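PDB 6WT2: putative NAD(P)H-flavin oxidoreductase from Neisseria meningitidis serogroup A / serotype 4A, which binds FMN and probably catalyses the NAD(P)H-dependent reduction of nitro compounds. Local coordinates for residues A[177-182]-A[189-194]. Sequence-based numbering, arbitrary orientation.
Sequences DMERVL and FDAAEW
Glu179 and Leu182, one helical turn apart on 177-182, meet Ala191 and Phe189 of the irregular segment 189-194, with CA atoms 7.2 Å apart for Glu179 and Ala191 and 7.4 Å apart for Leu182 and Phe189. The two segments together bury 201 Å², counted over both sides. The apolar pair is Leu182 with Phe189: the leucine touches through its CB, 3.7 Å from Phe189 CE2, and approaches the ring obliquely. Phe189 CG sits between its own backbone N and carbonyl carbon (chi1 62°), which carries the ring across to the helix. In one of its two deposited conformers, Glu179 reaches over with an extended chain, CG anti to the backbone N (chi1 165°). In that conformer Glu179 OE2 lies 3.7 Å from Ala191 CB, a van der Waals contact of carboxylate with methyl, and the charge has a weak, long ion pair with Lys93. Ala191 is presented by a turn in which Ala192 N donates to Asp190 OD1 over 2.8 Å, an Asx turn, while Asp190 O accepts from both Glu193 N and Trp194 N. The contact thus packs helix 175-185 against the connection leading into strand 194-203, away from the flavin site. Leu182 also touches Val88 and Phe189 touches Leu90, both of strand 85-92, and Leu182 meets Ile65 of helix 63-69.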
loop_
_atom_site.group_PDB
_atom_site.type_symbol
_atom_site.label_atom_id
_atom_site.label_comp_id
_atom_site.label_asym_id
_atom_site.label_seq_id
_atom_site.Cartn_x
_atom_site.Cartn_y
_atom_site.Cartn_z
ATOM N N ASP A 177 4.785 0.211 22.245
ATOM C CA ASP A 177 4.427 -0.951 23.053
ATOM C C ASP A 177 4.440 -2.228 22.220
ATOM O O ASP A 177 4.842 -3.285 22.707
ATOM C CB ASP A 177 3.044 -0.761 23.685
ATOM C CG ASP A 177 3.029 0.279 24.779
ATOM O OD1 ASP A 177 4.081 0.505 25.407
ATOM O OD2 ASP A 177 1.949 0.868 25.022
HETATM N N MSE A 178 3.977 -2.152 20.973
HETATM C CA MSE A 178 3.885 -3.325 20.117
HETATM C C MSE A 178 5.279 -3.883 19.869
HETATM O O MSE A 178 5.495 -5.097 19.949
HETATM C CB MSE A 178 3.185 -2.981 18.790
HETATM C CG MSE A 178 2.950 -4.191 17.872
HETATM SE SE MSE A 178 1.636 -5.470 18.617
HETATM C CE MSE A 178 0.009 -4.532 18.069
ATOM N N GLU A 179 6.232 -2.994 19.565
ATOM C CA GLU A 179 7.609 -3.442 19.374
ATOM C C GLU A 179 8.172 -4.029 20.658
ATOM O O GLU A 179 8.842 -5.068 20.631
ATOM C CB GLU A 179 8.495 -2.291 18.885
ATOM C CG GLU A 179 10.003 -2.590 19.006
ATOM C CD GLU A 179 10.892 -1.563 18.310
ATOM O OE1 GLU A 179 10.731 -1.354 17.088
ATOM O OE2 GLU A 179 11.756 -0.967 18.988
ATOM N N ARG A 180 7.910 -3.381 21.794
ATOM C CA ARG A 180 8.434 -3.878 23.066
ATOM C C ARG A 180 7.951 -5.300 23.351
ATOM O O ARG A 180 8.742 -6.174 23.717
ATOM C CB ARG A 180 8.033 -2.938 24.202
ATOM C CG ARG A 180 8.197 -3.535 25.605
ATOM C CD ARG A 180 7.596 -2.626 26.670
ATOM N NE ARG A 180 6.161 -2.857 26.863
ATOM C CZ ARG A 180 5.311 -1.963 27.364
ATOM N NH1 ARG A 180 5.742 -0.757 27.718
ATOM N NH2 ARG A 180 4.027 -2.269 27.504
ATOM N N VAL A 181 6.654 -5.554 23.169
ATOM C CA VAL A 181 6.092 -6.865 23.479
ATOM C C VAL A 181 6.529 -7.908 22.451
ATOM O O VAL A 181 6.991 -9.002 22.807
ATOM C CB VAL A 181 4.554 -6.778 23.575
ATOM C CG1 VAL A 181 3.952 -8.183 23.609
ATOM C CG2 VAL A 181 4.132 -5.987 24.811
ATOM N N LEU A 182 6.370 -7.606 21.160
ATOM C CA LEU A 182 6.691 -8.605 20.145
ATOM C C LEU A 182 8.183 -8.902 20.093
ATOM O O LEU A 182 8.585 -10.065 19.945
ATOM C CB LEU A 182 6.212 -8.140 18.771
ATOM C CG LEU A 182 4.708 -7.987 18.579
ATOM C CD1 LEU A 182 4.422 -7.662 17.112
ATOM C CD2 LEU A 182 3.962 -9.243 19.004
ATOM N N PHE A 189 11.586 -10.868 16.802
ATOM C CA PHE A 189 12.448 -10.269 15.793
ATOM C C PHE A 189 13.449 -9.344 16.468
ATOM O O PHE A 189 13.271 -8.935 17.617
ATOM C CB PHE A 189 11.638 -9.513 14.721
ATOM C CG PHE A 189 10.822 -8.352 15.256
ATOM C CD1 PHE A 189 11.364 -7.074 15.332
ATOM C CD2 PHE A 189 9.510 -8.539 15.656
ATOM C CE1 PHE A 189 10.623 -6.008 15.814
ATOM C CE2 PHE A 189 8.752 -7.479 16.132
ATOM C CZ PHE A 189 9.307 -6.205 16.217
ATOM N N ASP A 190 14.508 -9.023 15.725
ATOM C CA ASP A 190 15.536 -8.082 16.162
ATOM C C ASP A 190 15.062 -6.657 15.885
ATOM O O ASP A 190 14.986 -6.237 14.724
ATOM C CB ASP A 190 16.842 -8.380 15.430
ATOM C CG ASP A 190 17.994 -7.523 15.900
ATOM O OD1 ASP A 190 17.766 -6.428 16.454
ATOM O OD2 ASP A 190 19.151 -7.953 15.701
ATOM N N ALA A 191 14.775 -5.900 16.951
ATOM C CA ALA A 191 14.242 -4.549 16.794
ATOM C C ALA A 191 15.260 -3.572 16.217
ATOM O O ALA A 191 14.872 -2.474 15.813
ATOM C CB ALA A 191 13.726 -4.015 18.134
ATOM N N ALA A 192 16.543 -3.935 16.169
ATOM C CA ALA A 192 17.499 -3.076 15.482
ATOM C C ALA A 192 17.327 -3.157 13.974
ATOM O O ALA A 192 17.635 -2.194 13.265
ATOM C CB ALA A 192 18.931 -3.445 15.871
ATOM N N GLU A 193 16.811 -4.283 13.475
ATOM C CA GLU A 193 16.738 -4.558 12.046
ATOM C C GLU A 193 15.341 -4.394 11.459
ATOM O O GLU A 193 15.225 -4.211 10.244
ATOM C CB GLU A 193 17.224 -5.987 11.761
ATOM C CG GLU A 193 18.652 -6.270 12.236
ATOM C CD GLU A 193 19.702 -5.584 11.386
ATOM O OE1 GLU A 193 19.412 -5.281 10.209
ATOM O OE2 GLU A 193 20.823 -5.352 11.887
ATOM N N TRP A 194 14.293 -4.478 12.282
ATOM C CA TRP A 194 12.909 -4.451 11.820
ATOM C C TRP A 194 12.073 -3.583 12.750
ATOM O O TRP A 194 12.355 -3.493 13.948
ATOM C CB TRP A 194 12.312 -5.866 11.761
ATOM C CG TRP A 194 13.037 -6.777 10.805
ATOM C CD1 TRP A 194 14.072 -7.625 11.093
ATOM C CD2 TRP A 194 12.780 -6.920 9.407
ATOM N NE1 TRP A 194 14.482 -8.281 9.952
ATOM C CE2 TRP A 194 13.697 -7.867 8.905
ATOM C CE3 TRP A 194 11.865 -6.327 8.525
ATOM C CZ2 TRP A 194 13.723 -8.239 7.563
ATOM C CZ3 TRP A 194 11.890 -6.703 7.198
ATOM C CH2 TRP A 194 12.811 -7.643 6.728
#